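Local coordinates for chitin-binding domain 3 protein (Micromonospora aurantiaca ATCC 27029, PDB 5OPF) that probably uses a bound copper ion to cleave cellulose or chitin chains oxidatively, as a bacterial lytic polysaccharide monooxygenase, at residues Val5-Arg10 against Ser189-Gly194; Asp31-Gln36 against Gly87-Val92; Phe98-Phe103 against His170-Ile175; Tyr116-Gly121 against Ser132-Val137. One frame throughout, in Å; residues are numbered along the deposited sequence. Where two conformers were deposited one is given.

Contact 1: Val5-Arg10 against Ser189-Gly194; sequences VDPASR and SDVDFG
Asp190 OD2 accepts from Arg10 NE at 2.8 Å, and the other carboxylate oxygen, Asp190 OD1, takes Arg10 NH2 at 2.9 Å. This is a side-on bidentate salt bridge: each oxygen offers its syn lone pair, and the carboxylate and guanidinium planes lie only 14° apart. The NH2 bond is nearly straight (169°), the NE bond more bent. Arg10 runs extended from CG to NE, which brings the guanidinium to the Asp190 carboxylate at about a right angle. The pair is buried; Arg10 NH1 goes to the carbonyl of Leu83, and the guanidinium also makes a cation-pi contact with Trp89, so it is held from several directions, which probably helps offset its charge.

Further along, Ser189 OG donates to Pro7 O at 2.8 Å, tilted from the carbonyl plane. Its first torsion (chi1 -58°) sets the hydroxyl beside its own backbone N, toward Pro7 O. Pro7, which follows a cis peptide bond, lays CB against Val191 CG1 at 3.6 Å. Two waters extend the seam: one links Ala8 O to Asp190 N, the other lies within hydrogen-bonding distance of Ala8 O and Asp190 O. Ser9, the N-cap of helix 10-18, turns its hydroxyl to Ser3 and Tyr12 N. The whole is a strand-to-helix connection clamped to the C-terminal strand of the immunoglobulin-like beta-sandwich core of the LPMO fold.

Contact 2: Asp31-Gln36 against Gly87-Val92; sequences DPMCWQ and GAWKTV
Met33 lies across one face of the Trp89 indole, the two side chains crossing at about a right angle. Its CB sits 3.5 Å from the centroid of the six-membered ring, a CH-pi contact 15° off the normal, while Met33 SD lies 4.1 Å from the centroid of the five-membered ring, a Met-aromatic contact. Chi1 (-70°) and the bend at chi2 (-59°) fold the sulfur back over the ring. SD is 3.8 Å from Gly87 CA, where a side chain would clash with it.

Gln36 stands its amide almost upright to the indole plane, with NE2 3.7 Å from Trp89 CH2; that NE2 donates to Met33 O, and OE1 is held by Thr85. Trp89 NE1 donates to Thr85 O, fixing the ring's rotation. Cut back to an alanine, this position would probably leave Met33 without its aromatic platform and the Arg10 guanidinium without its cation-pi partner.

Asp31 and Lys90 lie alongside one another, pointing opposite ways, OD2 3.6 Å from Lys90 CG, with the carboxylate paired to Arg17 and the amine to Gln30 O. Cys34, disulfide-bonded to Cys14, donates from N to Asp31 OD1, which waters link to the 87-92 loop: Asp31 is the N-cap of helix 32-40.

Contact 3: Phe98-Phe103 against His170-Ile175; sequences FRVKFF and HVVYTI
Val172 CG2 meets the far end of the Phe98 ring, 4.0 Å from CZ, the two side chains reaching toward each other from their own strands. Next along, Val100 presents one methyl to each partner: CG1 lies 4.0 Å from Thr174 OG1, and CG2 approaches Val172 CG1 more loosely. Thr174 then turns its methyl CG2 to the edge of the Phe102 ring, 4.2 Å from CD2, lying alongside the ring. That methyl is set there by a first torsion that leaves Thr174 OG1 beside the backbone N (chi1 -60°). No hydrogen bond crosses this apolar layer.

In the second shell, Trp176 meets Phe102 edge to face and Leu187 packs on it, while Val115 touches both Val100 and Val172 and Ile113 touches Thr174. The axes of the two segments cross at -45°, 10.2 Å apart at their closest, as between facing sheets of a beta-sandwich. Strand 97-104 lies between strands 2-6 and 154-162 in one sheet; strand 169-178 lies between strands 110-118 and 183-192 in the other.

Contact 4: Tyr116-Gly121 against Ser132-Val137; sequences YVTKQG and SDLELV
A first torsion of -63° puts the Tyr116 ring beside its own backbone N, and Leu136, with CG anti to N (chi1 -177°), sends CD1 over one face of that ring, offset toward the rim and 4.0 Å from its centroid. The setting is an antiparallel beta ladder between strands 110-118 and 134-140 in one sheet of the sandwich. Tyr116 faces Leu136 and Thr118 faces Leu134 in non-hydrogen-bonded pairs on one face; Val117 and Glu135 form the hydrogen-bonded pair between them: Val117 N donates to Glu135 O and Glu135 N to Val117 O, each at 3.0 Å.

With an alanine here, Leu136 CD1 would probably lose the ring face it rests on, and a gap would open where Tyr116 CD2 now lies 4.0 Å from Leu134 CB. Val117 CG2 touches Val137 CG2 at 3.6 Å, and Glu135 OE1, on the face of Val117, forms a salt bridge with Arg166. Thr118 sets CG2 against Leu134 CD2 while its hydroxyl goes to His170. Past the last pair, Lys119 N donates to Asp133 O almost along the C=O axis. The extended Lys119 chain then runs back over that carbonyl, and NZ ends 2.8 Å from Ser132 O, to which it donates.

In the fold
Contact 1 brings together the two ends of the chain, and the other three lie between them in sequence: contact 2 closes before contact 3 opens, and contact 4 falls within the span of contact 3. Contact 3 packs the two sheets together, its centre about 7 Å from that of contact 1 and 12 Å from that of contact 4. Strand 169-178 ties these together, pairing with 183-192 of contact 1 and 110-118 of contact 4. Contact 2 lies on the helical side, about 20 Å between centres from contact 4, and joins contact 1 through Trp89 and the Val92-Asp192 backbone bond. In this core, the side chain of Phe102 is about 9 Å from the copper.

Contact 1: Val5-Arg10 against Ser189-Gly194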
loop_
_atom_site.group_PDB
_atom_site.type_symbol
_atom_site.label_atom_id
_atom_site.label_comp_id
_atom_site.label_asym_id
_atom_site.label_seq_id
_atom_site.Cartn_x
_atom_site.Cartn_y
_atom_site.Cartn_z
ATOM N N VAL A 5 -4.751 -0.890 -5.956
ATOM C CA VAL A 5 -6.071 -1.506 -5.828
ATOM C C VAL A 5 -6.043 -3.011 -6.073
ATOM O O VAL A 5 -7.020 -3.701 -5.736
ATOM C CB VAL A 5 -7.118 -0.807 -6.728
ATOM C CG1 VAL A 5 -7.279 0.641 -6.312
ATOM C CG2 VAL A 5 -6.754 -0.895 -8.204
ATOM N N ASP A 6 -4.961 -3.545 -6.626
ATOM C CA ASP A 6 -4.836 -4.982 -6.862
ATOM C C ASP A 6 -3.339 -5.260 -6.957
ATOM O O ASP A 6 -2.707 -4.867 -7.942
ATOM C CB ASP A 6 -5.542 -5.375 -8.159
ATOM C CG ASP A 6 -5.613 -6.867 -8.352
ATOM O OD1 ASP A 6 -4.874 -7.593 -7.652
ATOM O OD2 ASP A 6 -6.399 -7.320 -9.220
ATOM N N PRO A 7 -2.730 -5.893 -5.939
ATOM C CA PRO A 7 -3.319 -6.424 -4.708
ATOM C C PRO A 7 -3.650 -5.269 -3.772
ATOM O O PRO A 7 -2.778 -4.442 -3.481
ATOM C CB PRO A 7 -2.210 -7.319 -4.151
ATOM C CG PRO A 7 -0.942 -6.658 -4.618
ATOM C CD PRO A 7 -1.265 -6.068 -5.961
ATOM N N ALA A 8 -4.905 -5.187 -3.330
ATOM C CA ALA A 8 -5.375 -4.032 -2.571
ATOM C C ALA A 8 -4.445 -3.710 -1.404
ATOM O O ALA A 8 -4.039 -4.596 -0.638
ATOM C CB ALA A 8 -6.779 -4.325 -2.032
ATOM N N SER A 9 -4.158 -2.419 -1.232
ATOM C CA SER A 9 -3.397 -1.947 -0.082
ATOM C C SER A 9 -4.205 -2.142 1.207
ATOM O O SER A 9 -5.411 -2.420 1.181
ATOM C CB SER A 9 -3.074 -0.468 -0.247
ATOM O OG SER A 9 -4.257 0.304 -0.069
ATOM N N ARG A 10 -3.546 -1.988 2.359
ATOM C CA ARG A 10 -4.240 -2.244 3.625
ATOM C C ARG A 10 -5.472 -1.353 3.775
ATOM O O ARG A 10 -6.552 -1.829 4.152
ATOM C CB ARG A 10 -3.289 -2.085 4.812
ATOM C CG ARG A 10 -2.284 -3.218 4.921
ATOM C CD ARG A 10 -1.407 -3.136 6.142
ATOM N NE ARG A 10 -0.590 -4.341 6.198
ATOM C CZ ARG A 10 0.402 -4.571 7.055
ATOM N NH1 ARG A 10 0.740 -3.676 7.979
ATOM N NH2 ARG A 10 1.061 -5.712 6.969
ATOM N N SER A 189 0.616 -3.702 0.780
ATOM C CA SER A 189 -0.420 -4.661 0.391
ATOM C C SER A 189 -0.042 -6.053 0.886
ATOM O O SER A 189 1.059 -6.544 0.592
ATOM C CB SER A 189 -0.586 -4.752 -1.131
ATOM O OG SER A 189 -0.904 -3.499 -1.692
ATOM N N ASP A 190 -0.956 -6.702 1.601
ATOM C CA ASP A 190 -0.717 -8.059 2.073
ATOM C C ASP A 190 -1.078 -9.071 0.996
ATOM O O ASP A 190 -2.167 -9.029 0.416
ATOM C CB ASP A 190 -1.504 -8.305 3.357
ATOM C CG ASP A 190 -1.108 -7.339 4.446
ATOM O OD1 ASP A 190 -0.007 -7.540 5.011
ATOM O OD2 ASP A 190 -1.882 -6.364 4.704
ATOM N N VAL A 191 -0.140 -9.979 0.722
ATOM C CA VAL A 191 -0.306 -10.970 -0.332
ATOM C C VAL A 191 0.129 -12.335 0.174
ATOM O O VAL A 191 0.815 -12.464 1.190
ATOM C CB VAL A 191 0.471 -10.601 -1.619
ATOM C CG1 VAL A 191 -0.003 -9.271 -2.161
ATOM C CG2 VAL A 191 1.974 -10.601 -1.374
ATOM N N ASP A 192 -0.260 -13.368 -0.565
ATOM C CA ASP A 192 0.188 -14.725 -0.286
ATOM C C ASP A 192 0.622 -15.320 -1.615
ATOM O O ASP A 192 -0.200 -15.469 -2.526
ATOM C CB ASP A 192 -0.929 -15.535 0.372
ATOM C CG ASP A 192 -0.442 -16.867 0.924
ATOM O OD1 ASP A 192 0.358 -17.552 0.249
ATOM O OD2 ASP A 192 -0.862 -17.234 2.050
ATOM N N PHE A 193 1.911 -15.634 -1.737
ATOM C CA PHE A 193 2.489 -16.189 -2.958
ATOM C C PHE A 193 2.144 -17.660 -3.171
ATOM O O PHE A 193 2.556 -18.247 -4.182
ATOM C CB PHE A 193 4.013 -15.956 -2.973
ATOM C CG PHE A 193 4.399 -14.545 -3.335
ATOM C CD1 PHE A 193 4.599 -14.202 -4.654
ATOM C CD2 PHE A 193 4.551 -13.568 -2.371
ATOM C CE1 PHE A 193 4.934 -12.909 -5.019
ATOM C CE2 PHE A 193 4.887 -12.268 -2.723
ATOM C CZ PHE A 193 5.075 -11.931 -4.053
ATOM N N GLY A 194 1.373 -18.256 -2.271
ATOM C CA GLY A 194 0.934 -19.631 -2.431
ATOM C C GLY A 194 1.866 -20.635 -1.801
ATOM O O GLY A 194 2.930 -20.257 -1.268
ATOM O OXT GLY A 194 1.547 -21.839 -1.837
HETATM O O HOH W 1 -3.324 -5.186 1.950
HETATM O O HOH W 2 -4.326 -7.390 -0.506
#

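Contact 2: Asp31-Gln36 against Gly87-Val92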
loop_
_atom_site.group_PDB
_atom_site.type_symbol
_atom_site.label_atom_id
_atom_site.label_comp_id
_atom_site.label_asym_id
_atom_site.label_seq_id
_atom_site.Cartn_x
_atom_site.Cartn_y
_atom_site.Cartn_z
ATOM N N ASP A 31 -11.953 -10.133 11.070
ATOM C CA ASP A 31 -10.857 -9.360 10.481
ATOM C C ASP A 31 -10.332 -8.412 11.550
ATOM O O ASP A 31 -10.590 -7.206 11.523
ATOM C CB ASP A 31 -11.343 -8.628 9.226
ATOM C CG ASP A 31 -10.232 -7.970 8.418
ATOM O OD1 ASP A 31 -9.082 -7.834 8.905
ATOM O OD2 ASP A 31 -10.543 -7.547 7.276
ATOM N N PRO A 32 -9.606 -8.951 12.541
ATOM C CA PRO A 32 -9.142 -8.113 13.660
ATOM C C PRO A 32 -8.291 -6.933 13.234
ATOM O O PRO A 32 -8.332 -5.884 13.891
ATOM C CB PRO A 32 -8.359 -9.103 14.537
ATOM C CG PRO A 32 -8.986 -10.432 14.239
ATOM C CD PRO A 32 -9.364 -10.386 12.790
ATOM N N MET A 33 -7.508 -7.068 12.164
ATOM C CA MET A 33 -6.679 -5.945 11.740
ATOM C C MET A 33 -7.517 -4.813 11.160
ATOM O O MET A 33 -7.254 -3.641 11.448
ATOM C CB MET A 33 -5.590 -6.383 10.767
ATOM C CG MET A 33 -4.489 -7.240 11.378
ATOM S SD MET A 33 -3.576 -6.438 12.745
ATOM C CE MET A 33 -4.466 -7.089 14.165
ATOM N N CYS A 34 -8.522 -5.118 10.334
ATOM C CA CYS A 34 -9.405 -4.035 9.896
ATOM C C CYS A 34 -10.216 -3.467 11.061
ATOM O O CYS A 34 -10.475 -2.257 11.105
ATOM C CB CYS A 34 -10.316 -4.432 8.733
ATOM S SG CYS A 34 -9.473 -4.660 7.152
ATOM N N TRP A 35 -10.619 -4.307 12.018
ATOM C CA TRP A 35 -11.364 -3.800 13.168
ATOM C C TRP A 35 -10.549 -2.779 13.955
ATOM O O TRP A 35 -11.039 -1.686 14.261
ATOM C CB TRP A 35 -11.818 -4.952 14.064
ATOM C CG TRP A 35 -12.648 -4.534 15.265
ATOM C CD1 TRP A 35 -12.276 -4.621 16.573
ATOM C CD2 TRP A 35 -13.992 -4.006 15.267
ATOM N NE1 TRP A 35 -13.295 -4.180 17.389
ATOM C CE2 TRP A 35 -14.352 -3.787 16.612
ATOM C CE3 TRP A 35 -14.911 -3.674 14.262
ATOM C CZ2 TRP A 35 -15.601 -3.267 16.980
ATOM C CZ3 TRP A 35 -16.156 -3.161 14.630
ATOM C CH2 TRP A 35 -16.481 -2.959 15.977
ATOM N N GLN A 36 -9.295 -3.107 14.299
ATOM C CA GLN A 36 -8.512 -2.145 15.070
ATOM C C GLN A 36 -8.258 -0.874 14.268
ATOM O O GLN A 36 -8.184 0.222 14.838
ATOM C CB GLN A 36 -7.216 -2.764 15.614
ATOM C CG GLN A 36 -6.227 -3.319 14.591
ATOM C CD GLN A 36 -5.207 -2.313 14.071
ATOM O OE1 GLN A 36 -4.585 -1.577 14.847
ATOM N NE2 GLN A 36 -5.005 -2.305 12.763
ATOM N N GLY A 87 0.060 -8.166 12.563
ATOM C CA GLY A 87 -0.968 -9.174 12.762
ATOM C C GLY A 87 -1.445 -9.768 11.447
ATOM O O GLY A 87 -0.842 -9.557 10.391
ATOM N N ALA A 88 -2.550 -10.517 11.531
ATOM C CA ALA A 88 -3.034 -11.339 10.414
ATOM C C ALA A 88 -3.936 -10.523 9.480
ATOM O O ALA A 88 -5.132 -10.784 9.322
ATOM C CB ALA A 88 -3.736 -12.588 10.944
ATOM N N TRP A 89 -3.331 -9.533 8.830
ATOM C CA TRP A 89 -4.011 -8.767 7.793
ATOM C C TRP A 89 -4.459 -9.698 6.674
ATOM O O TRP A 89 -3.747 -10.640 6.307
ATOM C CB TRP A 89 -3.045 -7.731 7.205
ATOM C CG TRP A 89 -2.666 -6.638 8.159
ATOM C CD1 TRP A 89 -1.608 -6.630 9.039
ATOM C CD2 TRP A 89 -3.348 -5.393 8.343
ATOM N NE1 TRP A 89 -1.598 -5.463 9.753
ATOM C CE2 TRP A 89 -2.652 -4.686 9.349
ATOM C CE3 TRP A 89 -4.480 -4.808 7.761
ATOM C CZ2 TRP A 89 -3.055 -3.430 9.788
ATOM C CZ3 TRP A 89 -4.875 -3.558 8.195
ATOM C CH2 TRP A 89 -4.168 -2.887 9.206
ATOM N N LYS A 90 -5.640 -9.450 6.123
ATOM C CA LYS A 90 -6.135 -10.293 5.044
ATOM C C LYS A 90 -5.272 -10.162 3.793
ATOM O O LYS A 90 -4.993 -9.054 3.318
ATOM C CB LYS A 90 -7.585 -9.946 4.714
ATOM C CG LYS A 90 -8.553 -10.148 5.863
ATOM C CD LYS A 90 -8.514 -11.548 6.454
ATOM C CE LYS A 90 -9.518 -11.667 7.600
ATOM N NZ LYS A 90 -9.413 -12.977 8.299
ATOM N N THR A 91 -4.886 -11.310 3.232
ATOM C CA THR A 91 -4.085 -11.380 2.015
ATOM C C THR A 91 -4.966 -11.640 0.797
ATOM O O THR A 91 -6.102 -12.110 0.908
ATOM C CB THR A 91 -3.058 -12.517 2.115
ATOM O OG1 THR A 91 -3.744 -13.756 2.334
ATOM C CG2 THR A 91 -2.078 -12.295 3.253
ATOM N N VAL A 92 -4.403 -11.386 -0.382
ATOM C CA VAL A 92 -4.936 -11.921 -1.635
ATOM C C VAL A 92 -3.860 -12.789 -2.273
ATOM O O VAL A 92 -2.653 -12.558 -2.055
ATOM C CB VAL A 92 -5.408 -10.822 -2.598
ATOM C CG1 VAL A 92 -6.555 -10.020 -1.978
ATOM C CG2 VAL A 92 -4.267 -9.908 -3.011
HETATM O O HOH W 3 -7.019 -7.206 7.120
HETATM O O HOH W 4 -7.340 -9.351 10.356
#

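Contact 3: Phe98-Phe103 against His170-Ile175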
loop_
_atom_site.group_PDB
_atom_site.type_symbol
_atom_site.label_atom_id
_atom_site.label_comp_id
_atom_site.label_asym_id
_atom_site.label_seq_id
_atom_site.Cartn_x
_atom_site.Cartn_y
_atom_site.Cartn_z
ATOM N N PHE A 98 3.947 -11.104 -10.874
ATOM C CA PHE A 98 2.625 -10.552 -10.659
ATOM C C PHE A 98 2.620 -9.117 -11.147
ATOM O O PHE A 98 3.638 -8.586 -11.603
ATOM C CB PHE A 98 2.169 -10.697 -9.200
ATOM C CG PHE A 98 2.935 -9.849 -8.222
ATOM C CD1 PHE A 98 4.214 -10.196 -7.827
ATOM C CD2 PHE A 98 2.361 -8.712 -7.684
ATOM C CE1 PHE A 98 4.912 -9.430 -6.919
ATOM C CE2 PHE A 98 3.049 -7.939 -6.777
ATOM C CZ PHE A 98 4.328 -8.294 -6.390
ATOM N N ARG A 99 1.441 -8.512 -11.094
ATOM C CA ARG A 99 1.216 -7.160 -11.578
ATOM C C ARG A 99 0.556 -6.335 -10.488
ATOM O O ARG A 99 -0.417 -6.784 -9.871
ATOM C CB ARG A 99 0.317 -7.202 -12.819
ATOM C CG ARG A 99 0.989 -7.951 -13.959
ATOM C CD ARG A 99 0.017 -8.549 -14.954
ATOM N NE ARG A 99 -0.738 -7.556 -15.710
ATOM C CZ ARG A 99 -0.220 -6.714 -16.598
ATOM N NH1 ARG A 99 1.090 -6.697 -16.831
ATOM N NH2 ARG A 99 -1.014 -5.883 -17.253
ATOM N N VAL A 100 1.068 -5.126 -10.271
ATOM C CA VAL A 100 0.498 -4.181 -9.322
ATOM C C VAL A 100 -0.332 -3.177 -10.106
ATOM O O VAL A 100 0.203 -2.454 -10.955
ATOM C CB VAL A 100 1.611 -3.470 -8.535
ATOM C CG1 VAL A 100 1.047 -2.330 -7.693
ATOM C CG2 VAL A 100 2.388 -4.476 -7.667
ATOM N N LYS A 101 -1.637 -3.126 -9.837
ATOM C CA LYS A 101 -2.524 -2.158 -10.474
ATOM C C LYS A 101 -2.632 -0.930 -9.586
ATOM O O LYS A 101 -3.137 -1.012 -8.454
ATOM C CB LYS A 101 -3.914 -2.737 -10.718
ATOM C CG LYS A 101 -4.808 -1.787 -11.507
ATOM C CD LYS A 101 -6.206 -2.360 -11.708
ATOM C CE LYS A 101 -7.179 -1.325 -12.266
ATOM N NZ LYS A 101 -8.536 -1.929 -12.495
ATOM N N PHE A 102 -2.151 0.201 -10.104
ATOM C CA PHE A 102 -2.224 1.478 -9.419
ATOM C C PHE A 102 -3.354 2.304 -10.021
ATOM O O PHE A 102 -3.421 2.455 -11.240
ATOM C CB PHE A 102 -0.905 2.251 -9.514
ATOM C CG PHE A 102 -0.735 3.161 -8.362
ATOM C CD1 PHE A 102 -1.435 4.354 -8.287
ATOM C CD2 PHE A 102 0.045 2.779 -7.292
ATOM C CE1 PHE A 102 -1.337 5.145 -7.151
ATOM C CE2 PHE A 102 0.153 3.557 -6.172
ATOM C CZ PHE A 102 -0.539 4.736 -6.093
ATOM N N PHE A 103 -4.231 2.848 -9.173
ATOM C CA PHE A 103 -5.351 3.683 -9.601
ATOM C C PHE A 103 -5.164 5.094 -9.061
ATOM O O PHE A 103 -4.975 5.272 -7.850
ATOM C CB PHE A 103 -6.665 3.084 -9.084
ATOM C CG PHE A 103 -7.888 3.929 -9.333
ATOM C CD1 PHE A 103 -8.216 4.385 -10.597
ATOM C CD2 PHE A 103 -8.716 4.276 -8.271
ATOM C CE1 PHE A 103 -9.360 5.161 -10.800
ATOM C CE2 PHE A 103 -9.850 5.046 -8.472
ATOM C CZ PHE A 103 -10.161 5.495 -9.732
ATOM N N HIS A 170 3.349 -12.495 2.555
ATOM C CA HIS A 170 4.340 -11.453 2.301
ATOM C C HIS A 170 3.654 -10.090 2.293
ATOM O O HIS A 170 2.429 -9.989 2.376
ATOM C CB HIS A 170 5.096 -11.752 0.997
ATOM C CG HIS A 170 6.192 -12.729 1.203
ATOM N ND1 HIS A 170 7.358 -12.357 1.832
ATOM C CD2 HIS A 170 6.283 -14.055 0.943
ATOM C CE1 HIS A 170 8.135 -13.421 1.932
ATOM N NE2 HIS A 170 7.505 -14.464 1.410
ATOM N N VAL A 171 4.471 -9.039 2.201
ATOM C CA VAL A 171 3.981 -7.676 2.043
ATOM C C VAL A 171 4.640 -7.061 0.814
ATOM O O VAL A 171 5.860 -7.167 0.629
ATOM C CB VAL A 171 4.255 -6.821 3.299
ATOM C CG1 VAL A 171 3.680 -5.420 3.137
ATOM C CG2 VAL A 171 3.658 -7.478 4.547
ATOM N N VAL A 172 3.822 -6.433 -0.025
ATOM C CA VAL A 172 4.264 -5.579 -1.119
ATOM C C VAL A 172 4.266 -4.145 -0.602
ATOM O O VAL A 172 3.328 -3.708 0.073
ATOM C CB VAL A 172 3.317 -5.714 -2.329
ATOM C CG1 VAL A 172 3.849 -4.926 -3.521
ATOM C CG2 VAL A 172 3.096 -7.178 -2.705
ATOM N N TYR A 173 5.327 -3.401 -0.908
ATOM C CA TYR A 173 5.403 -1.982 -0.566
ATOM C C TYR A 173 5.606 -1.212 -1.854
ATOM O O TYR A 173 6.616 -1.399 -2.544
ATOM C CB TYR A 173 6.555 -1.692 0.382
ATOM C CG TYR A 173 6.525 -0.345 1.073
ATOM C CD1 TYR A 173 5.402 0.075 1.797
ATOM C CD2 TYR A 173 7.640 0.488 1.076
ATOM C CE1 TYR A 173 5.386 1.282 2.490
ATOM C CE2 TYR A 173 7.636 1.687 1.773
ATOM C CZ TYR A 173 6.517 2.071 2.484
ATOM O OH TYR A 173 6.555 3.236 3.222
ATOM N N THR A 174 4.645 -0.354 -2.178
ATOM C CA THR A 174 4.653 0.420 -3.410
ATOM C C THR A 174 4.798 1.897 -3.053
ATOM O O THR A 174 4.038 2.430 -2.224
ATOM C CB THR A 174 3.372 0.161 -4.225
ATOM O OG1 THR A 174 3.274 -1.232 -4.560
ATOM C CG2 THR A 174 3.374 0.957 -5.517
ATOM N N ILE A 175 5.754 2.560 -3.700
ATOM C CA ILE A 175 6.013 3.988 -3.523
ATOM C C ILE A 175 5.696 4.683 -4.841
ATOM O O ILE A 175 6.299 4.372 -5.875
ATOM C CB ILE A 175 7.473 4.269 -3.123
ATOM C CG1 ILE A 175 7.836 3.509 -1.847
ATOM C CG2 ILE A 175 7.694 5.799 -2.965
ATOM C CD1 ILE A 175 9.272 3.712 -1.385
#

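Contact 4: Tyr116-Gly121 against Ser132-Val137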
loop_
_atom_site.group_PDB
_atom_site.type_symbol
_atom_site.label_atom_id
_atom_site.label_comp_id
_atom_site.label_asym_id
_atom_site.label_seq_id
_atom_site.Cartn_x
_atom_site.Cartn_y
_atom_site.Cartn_z
ATOM N N TYR A 116 8.336 -2.998 -4.068
ATOM C CA TYR A 116 9.185 -3.835 -3.235
ATOM C C TYR A 116 8.358 -5.005 -2.705
ATOM O O TYR A 116 7.147 -4.882 -2.487
ATOM C CB TYR A 116 9.698 -3.043 -2.014
ATOM C CG TYR A 116 10.566 -1.859 -2.356
ATOM C CD1 TYR A 116 10.016 -0.620 -2.651
ATOM C CD2 TYR A 116 11.941 -1.980 -2.390
ATOM C CE1 TYR A 116 10.813 0.450 -2.981
ATOM C CE2 TYR A 116 12.747 -0.904 -2.721
ATOM C CZ TYR A 116 12.170 0.306 -3.021
ATOM O OH TYR A 116 12.958 1.394 -3.361
ATOM N N VAL A 117 9.014 -6.140 -2.449
ATOM C CA VAL A 117 8.381 -7.272 -1.782
ATOM C C VAL A 117 9.308 -7.765 -0.683
ATOM O O VAL A 117 10.532 -7.823 -0.852
ATOM C CB VAL A 117 8.023 -8.409 -2.766
ATOM C CG1 VAL A 117 7.520 -9.657 -2.041
ATOM C CG2 VAL A 117 6.977 -7.933 -3.766
ATOM N N THR A 118 8.710 -8.179 0.431
ATOM C CA THR A 118 9.464 -8.738 1.536
ATOM C C THR A 118 10.215 -9.998 1.116
ATOM O O THR A 118 9.805 -10.745 0.217
ATOM C CB THR A 118 8.547 -9.003 2.740
ATOM O OG1 THR A 118 7.366 -9.694 2.330
ATOM C CG2 THR A 118 8.144 -7.693 3.377
ATOM N N LYS A 119 11.344 -10.202 1.776
ATOM C CA LYS A 119 12.202 -11.346 1.544
ATOM C C LYS A 119 11.682 -12.576 2.284
ATOM O O LYS A 119 11.116 -12.481 3.378
ATOM C CB LYS A 119 13.613 -11.012 2.035
ATOM C CG LYS A 119 14.253 -9.850 1.297
ATOM C CD LYS A 119 15.381 -9.187 2.094
ATOM C CE LYS A 119 15.898 -7.950 1.381
ATOM N NZ LYS A 119 17.049 -7.330 2.104
ATOM N N GLN A 120 11.886 -13.748 1.682
ATOM C CA GLN A 120 11.525 -14.984 2.361
ATOM C C GLN A 120 12.212 -15.039 3.717
ATOM O O GLN A 120 13.412 -14.768 3.838
ATOM C CB GLN A 120 11.890 -16.200 1.512
ATOM C CG GLN A 120 11.231 -17.494 1.987
ATOM C CD GLN A 120 9.731 -17.533 1.749
ATOM O OE1 GLN A 120 9.192 -16.750 0.970
ATOM N NE2 GLN A 120 9.049 -18.453 2.428
ATOM N N GLY A 121 11.438 -15.384 4.743
ATOM C CA GLY A 121 11.877 -15.344 6.121
ATOM C C GLY A 121 11.218 -14.247 6.935
ATOM O O GLY A 121 11.124 -14.376 8.162
ATOM N N SER A 132 14.948 -3.014 5.480
ATOM C CA SER A 132 15.860 -4.116 5.176
ATOM C C SER A 132 15.134 -5.421 4.865
ATOM O O SER A 132 15.760 -6.362 4.356
ATOM C CB SER A 132 16.838 -4.324 6.335
ATOM O OG SER A 132 16.165 -4.710 7.511
ATOM N N ASP A 133 13.847 -5.515 5.175
ATOM C CA ASP A 133 13.057 -6.666 4.754
ATOM C C ASP A 133 12.666 -6.625 3.283
ATOM O O ASP A 133 12.192 -7.647 2.766
ATOM C CB ASP A 133 11.758 -6.744 5.558
ATOM C CG ASP A 133 11.978 -7.011 7.034
ATOM O OD1 ASP A 133 12.764 -7.922 7.353
ATOM O OD2 ASP A 133 11.341 -6.310 7.865
ATOM N N LEU A 134 12.855 -5.500 2.597
ATOM C CA LEU A 134 12.295 -5.275 1.266
ATOM C C LEU A 134 13.348 -5.392 0.170
ATOM O O LEU A 134 14.483 -4.922 0.318
ATOM C CB LEU A 134 11.694 -3.877 1.179
ATOM C CG LEU A 134 10.459 -3.632 2.032
ATOM C CD1 LEU A 134 10.075 -2.160 1.937
ATOM C CD2 LEU A 134 9.289 -4.516 1.617
ATOM N N GLU A 135 12.954 -5.987 -0.950
ATOM C CA GLU A 135 13.749 -6.032 -2.171
ATOM C C GLU A 135 12.978 -5.326 -3.283
ATOM O O GLU A 135 11.768 -5.538 -3.444
ATOM C CB GLU A 135 13.976 -7.495 -2.577
ATOM C CG GLU A 135 14.797 -7.678 -3.837
ATOM C CD GLU A 135 14.935 -9.116 -4.259
ATOM O OE1 GLU A 135 14.345 -10.008 -3.619
ATOM O OE2 GLU A 135 15.667 -9.366 -5.244
ATOM N N LEU A 136 13.671 -4.498 -4.065
ATOM C CA LEU A 136 13.049 -3.863 -5.228
ATOM C C LEU A 136 12.819 -4.905 -6.320
ATOM O O LEU A 136 13.778 -5.520 -6.805
ATOM C CB LEU A 136 13.947 -2.745 -5.752
ATOM C CG LEU A 136 13.404 -1.925 -6.930
ATOM C CD1 LEU A 136 12.218 -1.068 -6.532
ATOM C CD2 LEU A 136 14.512 -1.066 -7.524
ATOM N N VAL A 137 11.556 -5.088 -6.732
ATOM C CA VAL A 137 11.196 -6.141 -7.680
ATOM C C VAL A 137 10.406 -5.640 -8.888
ATOM O O VAL A 137 10.145 -6.418 -9.811
ATOM C CB VAL A 137 10.443 -7.300 -6.998
ATOM C CG1 VAL A 137 11.325 -8.004 -5.977
ATOM C CG2 VAL A 137 9.147 -6.820 -6.351
#